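PDB 2O3I: hypothetical protein from Chromobacterium violaceum, which is of unknown function but has the two-domain make-up of the S-Me-THD family and may be related to the S-methyl thiohydantoin desulfurases. Local coordinates for residues E11-G16 and L112-A117; A17-S22 and L230-A235; R136-P139 and M143-Y146; Y146-V151 and G367-S372. The protein carries 2 engineered substitutions. One frame throughout, in Å; residues are numbered along the deposited sequence.

Contacts 1 to 3 are buried, whereas contact 4 is only partly buried, its centre about 17 Å from the centre of the chain. Contacts 1 and 2 both use helix 10-19: its first half packs on helix 111-124 and its C-terminal end on helix 225-237, and Phe114 of the one touches Ala17 of the other. Contacts 3 and 4 meet at helix 145-148, entered from its preceding loop and then flanked by helix 367-379. Contacts 2 and 4 join the N- and C-terminal family regions. Side-chain contacts are apolar throughout: aromatic in contacts 1 and 2, selenium-containing in contact 3, and in contact 4 aliphatic, on an alanine methyl and its backbone carbonyl.

Contact 1: residues E11-G16 and L112-A117; sequences EPLLQG and LGFVVA
Leu14 and Val115 mark the closest approach of the two helical segments, with their CA atoms 6.9 Å apart. The touch itself is made near the backbone: Leu14 CB lies 4.1 Å from Val115 CG2, the methyl that stands beside the backbone N of its own residue. Leu14 CG occupies the crowded position between its own N and carbonyl carbon (chi1 60°). The leucine side chain also touches Met28 on helix 28-35. The second touch belongs to Leu13, whose CG is swung away from the backbone N (chi1 175°). Its CD2 methyl comes to 4.2 Å from Phe114 CB, and the two side chains cross at about a right angle, with Leu13 CD1 oblique to the phenyl ring. Helix 111-124, which supplies Phe114 and Val115, links the adjacent parallel strands 101-105 and 127-129 of the mixed sheet and is thus the helix of a beta-alpha-beta crossover; helix 10-19 packs against it from the N-terminal part of the same alpha/beta domain. The Phe114 side chain also touches Thr225 and Leu226 of helix 225-237. All four residues of this apolar seam are buried. On the looser side, the partly exposed Glu11 turns its CB away from helix 111-124, and its OE1 forms a salt bridge with Arg32. Leu112, also partly exposed, likewise directs its CB away from helix 10-19, and its side chain touches Ser30.

Contact 2: residues A17-S22 and L230-A235; sequences ACFFGS and LKLGRA
The C-terminal end of helix 10-19, where the chain leaves the helix through a type I beta turn from Phe19 to Ser22, packs here against a turn of helix 225-237. One residue of that helix, Leu232, makes both contacts. Its CD2 methyl sits in the angle between two consecutive phenylalanine side chains, 3.6 Å from Phe19 CD2 and 3.6 Å from Phe20 CE2, and these two ring atoms lie in nearly perpendicular directions from it. The methyl is oblique to both rings. On the Phe19 side it also approaches Phe19 CB, at 3.9 Å, so the root of that side chain takes part; on the Phe20 side it reaches the far end of the ring, 3.8 Å from Phe20 CZ. The first torsions differ: Phe19 CG lies anti to its backbone N (chi1 -176°), whereas Phe20 CG stands beside its own N (chi1 -72°). Leu232 CB adds a further touch to Phe20 CE2, at 4.1 Å. At the end of the helix, Gly21 N donates to Cys18 O at 3.0 Å, and Ser22 follows with positive phi. Phe20 also makes a cation-pi contact with Arg228, one turn back on helix 225-237. Helix 244-255 closes the cluster through Met247, which touches Phe19 and Leu232, while Leu358 of strand 352-358 lies against both phenylalanines.

Contact 3: residues R136-P139 and M143-Y146; sequences RAVP and MLTY
Residues Arg136 to Val138 run extended past the entry to helix 145-148, the CA atoms of Val138 and Met143 coming to 6.4 Å from each other. The contact thus folds the loop that follows strand 127-129 of the alpha/beta domain back onto the start of the next helix, with Leu144 at its N-cap position. Val138 is the central residue. Its CB packs on Met143 CB at 3.7 Å, the two side chains sliding past each other in opposite directions. One branch is directed elsewhere: Val138 CG2, held between its own N and carbonyl carbon, meets Leu144 CD2 at 3.6 Å, so that Val138 touches both residues, through CB and CG1 on Met143 and CG2 on Leu144. Met143, modelled with selenium, bends at its third torsion (chi3 -99°) and crosses the proline ring at about a right angle. Pro139 CG lies 3.7 Å from Met143 SE, and Pro139 CG is also 3.8 Å from the terminal Met143 CE. Helix 367-379 lies along this selenium side, where Phe373 and Glu376 touch Met143, while Leu144 rests on Trp209 of strand 203-211. The loop backbone is braced by its own arginine: Arg136 bends round side-on to grip the next carbonyl with two nitrogens, NE to Ala137 O at 3.0 Å from above the carbonyl plane, and NH2 to Ala137 O at 3.2 Å, nearly along the C=O axis (C=O...N 173°).

Contact 4: residues Y146-V151 and G367-S372; sequences YAAAGV and GLILQS
Ser372 N donates to Leu368 O at 2.9 Å, the shortest backbone bond within the two segments, and closes a turn of helix 367-379, whose Leu368 and Ile369 meet Ala148. Ile369 brings its outer arm to the alanine methyl: CD1 is 3.5 Å from Ala148 CB, and Ile369 CG1 follows at 3.7 Å from Ala148 CB. This arm starts beside the isoleucine N, with CG1 anti to the carbonyl carbon (chi1 -62°), and a second bend (chi2 -73°) brings its end nearer to helix 145-148. The same Ile369 CD1 also packs on Leu144 O, at the entry of that helix. Leu368, by contrast, is exposed and touches the backbone, its CD1 lying 4.0 Å from Ala148 O. The buried isoleucine thus marks the inner side of the contact and the leucine its outer, solvent-facing side. The chain leaves helical geometry at Gly150: Val151 N donates to Tyr146 O at 3.2 Å and Gly150 N to Ala147 O at 3.1 Å, with Gly150 at positive phi (76°), the pair of bonds that defines a Schellman motif.

Contact 1: residues E11-G16 and L112-A117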
loop_
_atom_site.group_PDB
_atom_site.type_symbol
_atom_site.label_atom_id
_atom_site.label_comp_id
_atom_site.label_asym_id
_atom_site.label_seq_id
_atom_site.Cartn_x
_atom_site.Cartn_y
_atom_site.Cartn_z
ATOM N N GLU A 11 -4.740 4.866 -34.247
ATOM C CA GLU A 11 -3.854 3.821 -34.754
ATOM C C GLU A 11 -2.476 4.374 -35.103
ATOM O O GLU A 11 -1.458 3.814 -34.693
ATOM C CB GLU A 11 -4.481 3.125 -35.969
ATOM C CG GLU A 11 -3.540 2.194 -36.721
ATOM C CD GLU A 11 -3.011 1.033 -35.877
ATOM O OE1 GLU A 11 -2.114 0.316 -36.364
ATOM O OE2 GLU A 11 -3.485 0.826 -34.742
ATOM N N PRO A 12 -2.417 5.473 -35.873
ATOM C CA PRO A 12 -1.082 5.992 -36.192
ATOM C C PRO A 12 -0.401 6.592 -34.963
ATOM O O PRO A 12 0.825 6.556 -34.831
ATOM C CB PRO A 12 -1.364 7.040 -37.272
ATOM C CG PRO A 12 -2.757 7.488 -36.974
ATOM C CD PRO A 12 -3.457 6.185 -36.637
ATOM N N LEU A 13 -1.212 7.143 -34.069
ATOM C CA LEU A 13 -0.725 7.764 -32.845
ATOM C C LEU A 13 -0.014 6.758 -31.949
ATOM O O LEU A 13 1.054 7.032 -31.408
ATOM C CB LEU A 13 -1.900 8.387 -32.078
ATOM C CG LEU A 13 -1.615 8.987 -30.699
ATOM C CD1 LEU A 13 -0.527 10.051 -30.785
ATOM C CD2 LEU A 13 -2.898 9.574 -30.145
ATOM N N LEU A 14 -0.617 5.591 -31.784
ATOM C CA LEU A 14 -0.022 4.579 -30.938
ATOM C C LEU A 14 1.228 4.004 -31.591
ATOM O O LEU A 14 2.182 3.666 -30.899
ATOM C CB LEU A 14 -1.049 3.486 -30.620
ATOM C CG LEU A 14 -1.684 2.669 -31.741
ATOM C CD1 LEU A 14 -0.847 1.412 -32.004
ATOM C CD2 LEU A 14 -3.109 2.284 -31.314
ATOM N N GLN A 15 1.227 3.919 -32.920
ATOM C CA GLN A 15 2.378 3.394 -33.654
ATOM C C GLN A 15 3.593 4.280 -33.432
ATOM O O GLN A 15 4.677 3.800 -33.085
ATOM C CB GLN A 15 2.094 3.335 -35.155
ATOM C CG GLN A 15 1.064 2.304 -35.581
ATOM C CD GLN A 15 1.605 1.348 -36.630
ATOM O OE1 GLN A 15 0.848 0.773 -37.411
ATOM N NE2 GLN A 15 2.921 1.164 -36.641
ATOM N N GLY A 16 3.397 5.580 -33.645
ATOM C CA GLY A 16 4.473 6.536 -33.478
ATOM C C GLY A 16 4.944 6.579 -32.040
ATOM O O GLY A 16 6.146 6.606 -31.781
ATOM N N LEU A 112 0.290 3.151 -25.038
ATOM C CA LEU A 112 -0.853 3.310 -24.133
ATOM C C LEU A 112 -1.077 4.725 -23.618
ATOM O O LEU A 112 -2.212 5.214 -23.572
ATOM C CB LEU A 112 -0.693 2.415 -22.911
ATOM C CG LEU A 112 -1.377 1.058 -22.847
ATOM C CD1 LEU A 112 -1.159 0.522 -21.432
ATOM C CD2 LEU A 112 -2.879 1.174 -23.163
ATOM N N GLY A 113 0.020 5.349 -23.205
ATOM C CA GLY A 113 -0.007 6.689 -22.653
ATOM C C GLY A 113 -0.913 7.717 -23.285
ATOM O O GLY A 113 -1.816 8.241 -22.626
ATOM N N PHE A 114 -0.677 8.022 -24.554
ATOM C CA PHE A 114 -1.484 9.018 -25.222
ATOM C C PHE A 114 -2.918 8.526 -25.430
ATOM O O PHE A 114 -3.866 9.293 -25.269
ATOM C CB PHE A 114 -0.824 9.422 -26.551
ATOM C CG PHE A 114 0.498 10.132 -26.383
ATOM C CD1 PHE A 114 0.578 11.333 -25.683
ATOM C CD2 PHE A 114 1.668 9.599 -26.919
ATOM C CE1 PHE A 114 1.809 11.996 -25.516
ATOM C CE2 PHE A 114 2.905 10.250 -26.761
ATOM C CZ PHE A 114 2.972 11.449 -26.058
ATOM N N VAL A 115 -3.073 7.247 -25.756
ATOM C CA VAL A 115 -4.391 6.658 -25.985
ATOM C C VAL A 115 -5.271 6.788 -24.741
ATOM O O VAL A 115 -6.381 7.319 -24.811
ATOM C CB VAL A 115 -4.260 5.161 -26.385
ATOM C CG1 VAL A 115 -5.639 4.532 -26.584
ATOM C CG2 VAL A 115 -3.446 5.043 -27.669
ATOM N N VAL A 116 -4.767 6.317 -23.602
ATOM C CA VAL A 116 -5.510 6.393 -22.352
ATOM C C VAL A 116 -5.910 7.842 -22.046
ATOM O O VAL A 116 -7.077 8.132 -21.796
ATOM C CB VAL A 116 -4.674 5.789 -21.174
ATOM C CG1 VAL A 116 -5.319 6.113 -19.822
ATOM C CG2 VAL A 116 -4.571 4.263 -21.339
ATOM N N ALA A 117 -4.947 8.752 -22.080
ATOM C CA ALA A 117 -5.239 10.153 -21.808
ATOM C C ALA A 117 -6.321 10.674 -22.749
ATOM O O ALA A 117 -7.236 11.388 -22.323
ATOM C CB ALA A 117 -3.971 10.999 -21.951
#

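Contact 2: residues A17-S22 and L230-A235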
loop_
_atom_site.group_PDB
_atom_site.type_symbol
_atom_site.label_atom_id
_atom_site.label_comp_id
_atom_site.label_asym_id
_atom_site.label_seq_id
_atom_site.Cartn_x
_atom_site.Cartn_y
_atom_site.Cartn_z
ATOM N N ALA A 17 3.991 6.573 -31.111
ATOM C CA ALA A 17 4.291 6.621 -29.680
ATOM C C ALA A 17 5.069 5.390 -29.236
ATOM O O ALA A 17 5.899 5.472 -28.328
ATOM C CB ALA A 17 2.992 6.751 -28.862
ATOM N N CYS A 18 4.783 4.255 -29.872
ATOM C CA CYS A 18 5.466 3.004 -29.562
ATOM C C CYS A 18 6.949 3.164 -29.900
ATOM O O CYS A 18 7.818 2.789 -29.108
ATOM C CB CYS A 18 4.858 1.849 -30.372
ATOM S SG CYS A 18 5.673 0.221 -30.142
ATOM N N PHE A 19 7.239 3.724 -31.071
ATOM C CA PHE A 19 8.622 3.931 -31.468
ATOM C C PHE A 19 9.315 4.919 -30.521
ATOM O O PHE A 19 10.489 4.757 -30.204
ATOM C CB PHE A 19 8.706 4.441 -32.913
ATOM C CG PHE A 19 10.116 4.581 -33.421
ATOM C CD1 PHE A 19 10.864 3.454 -33.750
ATOM C CD2 PHE A 19 10.719 5.836 -33.509
ATOM C CE1 PHE A 19 12.194 3.575 -34.155
ATOM C CE2 PHE A 19 12.045 5.965 -33.910
ATOM C CZ PHE A 19 12.785 4.833 -34.231
ATOM N N PHE A 20 8.594 5.941 -30.063
ATOM C CA PHE A 20 9.185 6.916 -29.146
ATOM C C PHE A 20 9.151 6.404 -27.701
ATOM O O PHE A 20 9.575 7.104 -26.777
ATOM C CB PHE A 20 8.450 8.273 -29.228
ATOM C CG PHE A 20 8.717 9.039 -30.505
ATOM C CD1 PHE A 20 10.011 9.422 -30.845
ATOM C CD2 PHE A 20 7.675 9.362 -31.375
ATOM C CE1 PHE A 20 10.269 10.112 -32.035
ATOM C CE2 PHE A 20 7.922 10.051 -32.566
ATOM C CZ PHE A 20 9.227 10.425 -32.896
ATOM N N GLY A 21 8.661 5.183 -27.511
ATOM C CA GLY A 21 8.582 4.622 -26.174
ATOM C C GLY A 21 9.846 3.932 -25.679
ATOM O O GLY A 21 9.886 3.447 -24.544
ATOM N N SER A 22 10.877 3.895 -26.519
ATOM C CA SER A 22 12.150 3.258 -26.176
ATOM C C SER A 22 11.945 1.824 -25.660
ATOM O O SER A 22 12.534 1.426 -24.652
ATOM C CB SER A 22 12.894 4.093 -25.127
ATOM O OG SER A 22 14.198 3.581 -24.886
ATOM N N LEU A 230 2.075 11.280 -33.623
ATOM C CA LEU A 230 1.043 11.145 -34.644
ATOM C C LEU A 230 1.602 11.310 -36.060
ATOM O O LEU A 230 1.215 10.585 -36.980
ATOM C CB LEU A 230 -0.069 12.175 -34.407
ATOM C CG LEU A 230 -1.196 12.217 -35.448
ATOM C CD1 LEU A 230 -1.970 10.892 -35.449
ATOM C CD2 LEU A 230 -2.124 13.394 -35.143
ATOM N N LYS A 231 2.513 12.261 -36.241
ATOM C CA LYS A 231 3.092 12.486 -37.558
ATOM C C LYS A 231 3.914 11.282 -38.011
ATOM O O LYS A 231 3.848 10.881 -39.180
ATOM C CB LYS A 231 3.957 13.749 -37.550
ATOM C CG LYS A 231 4.537 14.096 -38.916
ATOM C CD LYS A 231 5.209 15.459 -38.921
ATOM C CE LYS A 231 5.841 15.749 -40.272
ATOM N NZ LYS A 231 6.621 17.021 -40.232
ATOM N N LEU A 232 4.683 10.697 -37.095
ATOM C CA LEU A 232 5.491 9.529 -37.442
ATOM C C LEU A 232 4.588 8.333 -37.735
ATOM O O LEU A 232 4.815 7.574 -38.692
ATOM C CB LEU A 232 6.457 9.179 -36.305
ATOM C CG LEU A 232 7.127 7.800 -36.376
ATOM C CD1 LEU A 232 7.954 7.693 -37.646
ATOM C CD2 LEU A 232 8.005 7.582 -35.150
ATOM N N GLY A 233 3.569 8.172 -36.896
ATOM C CA GLY A 233 2.635 7.075 -37.054
ATOM C C GLY A 233 1.946 7.100 -38.404
ATOM O O GLY A 233 1.776 6.063 -39.043
ATOM N N ARG A 234 1.540 8.288 -38.835
ATOM C CA ARG A 234 0.884 8.436 -40.122
ATOM C C ARG A 234 1.816 7.974 -41.239
ATOM O O ARG A 234 1.389 7.280 -42.160
ATOM C CB ARG A 234 0.469 9.898 -40.338
ATOM C CG ARG A 234 -0.819 10.269 -39.608
ATOM C CD ARG A 234 -1.125 11.760 -39.683
ATOM N NE ARG A 234 -2.447 12.044 -39.126
ATOM C CZ ARG A 234 -2.950 13.262 -38.953
ATOM N NH1 ARG A 234 -2.244 14.333 -39.291
ATOM N NH2 ARG A 234 -4.167 13.408 -38.452
ATOM N N ALA A 235 3.086 8.349 -41.151
ATOM C CA ALA A 235 4.051 7.958 -42.169
ATOM C C ALA A 235 4.263 6.440 -42.148
ATOM O O ALA A 235 4.467 5.820 -43.189
ATOM C CB ALA A 235 5.371 8.681 -41.938
#

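Contact 3: residues R136-P139 and M143-Y146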
loop_
_atom_site.group_PDB
_atom_site.type_symbol
_atom_site.label_atom_id
_atom_site.label_comp_id
_atom_site.label_asym_id
_atom_site.label_seq_id
_atom_site.Cartn_x
_atom_site.Cartn_y
_atom_site.Cartn_z
ATOM N N ARG A 136 9.823 9.920 -23.782
ATOM C CA ARG A 136 10.091 8.490 -23.907
ATOM C C ARG A 136 9.356 7.774 -22.776
ATOM O O ARG A 136 8.639 8.415 -21.996
ATOM C CB ARG A 136 11.596 8.198 -23.799
ATOM C CG ARG A 136 12.260 8.782 -22.564
ATOM C CD ARG A 136 13.611 8.137 -22.300
ATOM N NE ARG A 136 13.456 6.716 -21.998
ATOM C CZ ARG A 136 14.445 5.829 -21.997
ATOM N NH1 ARG A 136 15.682 6.207 -22.279
ATOM N NH2 ARG A 136 14.186 4.553 -21.738
ATOM N N ALA A 137 9.516 6.461 -22.697
ATOM C CA ALA A 137 8.890 5.686 -21.634
ATOM C C ALA A 137 9.999 5.393 -20.632
ATOM O O ALA A 137 11.131 5.107 -21.025
ATOM C CB ALA A 137 8.305 4.396 -22.174
ATOM N N VAL A 138 9.686 5.484 -19.345
ATOM C CA VAL A 138 10.687 5.240 -18.315
ATOM C C VAL A 138 10.223 4.170 -17.336
ATOM O O VAL A 138 9.028 4.008 -17.104
ATOM C CB VAL A 138 11.018 6.543 -17.528
ATOM C CG1 VAL A 138 11.427 7.652 -18.496
ATOM C CG2 VAL A 138 9.827 6.968 -16.687
ATOM N N PRO A 139 11.173 3.429 -16.741
ATOM C CA PRO A 139 10.828 2.373 -15.790
ATOM C C PRO A 139 10.249 2.848 -14.466
ATOM O O PRO A 139 9.535 2.092 -13.810
ATOM C CB PRO A 139 12.149 1.633 -15.608
ATOM C CG PRO A 139 13.140 2.731 -15.697
ATOM C CD PRO A 139 12.636 3.519 -16.900
HETATM N N MSE A 143 12.034 9.542 -13.108
HETATM C CA MSE A 143 12.649 9.860 -14.389
HETATM C C MSE A 143 11.755 10.763 -15.230
HETATM O O MSE A 143 12.140 11.181 -16.318
HETATM C CB MSE A 143 13.007 8.568 -15.142
HETATM C CG MSE A 143 14.340 7.967 -14.676
HETATM SE SE MSE A 143 14.607 6.061 -14.991
HETATM C CE MSE A 143 14.140 5.423 -13.233
ATOM N N LEU A 144 10.565 11.066 -14.718
ATOM C CA LEU A 144 9.641 11.953 -15.420
ATOM C C LEU A 144 9.850 13.375 -14.917
ATOM O O LEU A 144 10.154 13.581 -13.742
ATOM C CB LEU A 144 8.191 11.528 -15.178
ATOM C CG LEU A 144 7.825 10.132 -15.683
ATOM C CD1 LEU A 144 6.360 9.856 -15.400
ATOM C CD2 LEU A 144 8.109 10.041 -17.178
ATOM N N THR A 145 9.684 14.357 -15.798
ATOM C CA THR A 145 9.889 15.753 -15.415
ATOM C C THR A 145 8.982 16.244 -14.288
ATOM O O THR A 145 9.325 17.204 -13.586
ATOM C CB THR A 145 9.756 16.684 -16.635
ATOM O OG1 THR A 145 8.524 16.434 -17.314
ATOM C CG2 THR A 145 10.906 16.446 -17.592
ATOM N N TYR A 146 7.840 15.579 -14.105
ATOM C CA TYR A 146 6.896 15.940 -13.045
ATOM C C TYR A 146 7.620 15.861 -11.702
ATOM O O TYR A 146 7.503 16.755 -10.856
ATOM C CB TYR A 146 5.702 14.967 -13.015
ATOM C CG TYR A 146 4.939 14.826 -14.314
ATOM C CD1 TYR A 146 4.092 15.838 -14.771
ATOM C CD2 TYR A 146 5.063 13.675 -15.086
ATOM C CE1 TYR A 146 3.388 15.703 -15.971
ATOM C CE2 TYR A 146 4.365 13.529 -16.282
ATOM C CZ TYR A 146 3.531 14.545 -16.722
ATOM O OH TYR A 146 2.864 14.405 -17.921
#

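Contact 4: residues Y146-V151 and G367-S372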
loop_
_atom_site.group_PDB
_atom_site.type_symbol
_atom_site.label_atom_id
_atom_site.label_comp_id
_atom_site.label_asym_id
_atom_site.label_seq_id
_atom_site.Cartn_x
_atom_site.Cartn_y
_atom_site.Cartn_z
ATOM N N TYR A 146 7.840 15.579 -14.105
ATOM C CA TYR A 146 6.896 15.940 -13.045
ATOM C C TYR A 146 7.620 15.861 -11.702
ATOM O O TYR A 146 7.503 16.755 -10.856
ATOM C CB TYR A 146 5.702 14.967 -13.015
ATOM C CG TYR A 146 4.939 14.826 -14.314
ATOM C CD1 TYR A 146 4.092 15.838 -14.771
ATOM C CD2 TYR A 146 5.063 13.675 -15.086
ATOM C CE1 TYR A 146 3.388 15.703 -15.971
ATOM C CE2 TYR A 146 4.365 13.529 -16.282
ATOM C CZ TYR A 146 3.531 14.545 -16.722
ATOM O OH TYR A 146 2.864 14.405 -17.921
ATOM N N ALA A 147 8.366 14.777 -11.513
ATOM C CA ALA A 147 9.113 14.561 -10.281
ATOM C C ALA A 147 10.265 15.563 -10.107
ATOM O O ALA A 147 10.508 16.055 -9.003
ATOM C CB ALA A 147 9.645 13.128 -10.244
ATOM N N ALA A 148 10.968 15.866 -11.194
ATOM C CA ALA A 148 12.085 16.807 -11.141
ATOM C C ALA A 148 11.604 18.215 -10.800
ATOM O O ALA A 148 12.251 18.937 -10.028
ATOM C CB ALA A 148 12.829 16.816 -12.479
ATOM N N ALA A 149 10.473 18.600 -11.385
ATOM C CA ALA A 149 9.892 19.913 -11.147
ATOM C C ALA A 149 9.355 20.014 -9.723
ATOM O O ALA A 149 8.980 21.089 -9.270
ATOM C CB ALA A 149 8.770 20.178 -12.141
ATOM N N GLY A 150 9.300 18.888 -9.021
ATOM C CA GLY A 150 8.808 18.924 -7.659
ATOM C C GLY A 150 7.305 19.063 -7.444
ATOM O O GLY A 150 6.877 19.627 -6.429
ATOM N N VAL A 151 6.511 18.566 -8.401
ATOM C CA VAL A 151 5.037 18.595 -8.291
ATOM C C VAL A 151 4.624 17.586 -7.247
ATOM O O VAL A 151 5.020 16.436 -7.325
ATOM C CB VAL A 151 4.357 18.126 -9.608
ATOM C CG1 VAL A 151 2.885 18.061 -9.410
ATOM C CG2 VAL A 151 4.669 19.109 -10.682
ATOM N N GLY A 367 20.926 17.285 -14.582
ATOM C CA GLY A 367 20.194 17.522 -13.355
ATOM C C GLY A 367 19.745 16.278 -12.630
ATOM O O GLY A 367 20.364 15.215 -12.726
ATOM N N LEU A 368 18.647 16.428 -11.899
ATOM C CA LEU A 368 18.061 15.351 -11.115
ATOM C C LEU A 368 17.594 14.175 -11.971
ATOM O O LEU A 368 17.739 13.015 -11.568
ATOM C CB LEU A 368 16.880 15.894 -10.303
ATOM C CG LEU A 368 17.173 17.066 -9.357
ATOM C CD1 LEU A 368 15.878 17.645 -8.830
ATOM C CD2 LEU A 368 18.041 16.585 -8.202
ATOM N N ILE A 369 17.020 14.464 -13.136
ATOM C CA ILE A 369 16.538 13.398 -14.016
ATOM C C ILE A 369 17.691 12.472 -14.425
ATOM O O ILE A 369 17.547 11.250 -14.413
ATOM C CB ILE A 369 15.898 13.955 -15.308
ATOM C CG1 ILE A 369 14.664 14.809 -14.985
ATOM C CG2 ILE A 369 15.529 12.800 -16.231
ATOM C CD1 ILE A 369 13.446 14.028 -14.536
ATOM N N LEU A 370 18.827 13.061 -14.794
ATOM C CA LEU A 370 19.990 12.288 -15.207
ATOM C C LEU A 370 20.483 11.388 -14.078
ATOM O O LEU A 370 20.813 10.223 -14.302
ATOM C CB LEU A 370 21.128 13.216 -15.648
ATOM C CG LEU A 370 22.373 12.495 -16.196
ATOM C CD1 LEU A 370 22.019 11.809 -17.523
ATOM C CD2 LEU A 370 23.520 13.486 -16.393
ATOM N N GLN A 371 20.538 11.930 -12.866
ATOM C CA GLN A 371 20.998 11.162 -11.715
ATOM C C GLN A 371 20.038 9.994 -11.513
ATOM O O GLN A 371 20.453 8.860 -11.277
ATOM C CB GLN A 371 21.037 12.045 -10.463
ATOM N N SER A 372 18.750 10.284 -11.620
ATOM C CA SER A 372 17.724 9.267 -11.469
ATOM C C SER A 372 17.990 8.124 -12.466
ATOM O O SER A 372 17.885 6.946 -12.113
ATOM C CB SER A 372 16.349 9.905 -11.707
ATOM O OG SER A 372 15.291 9.013 -11.402
#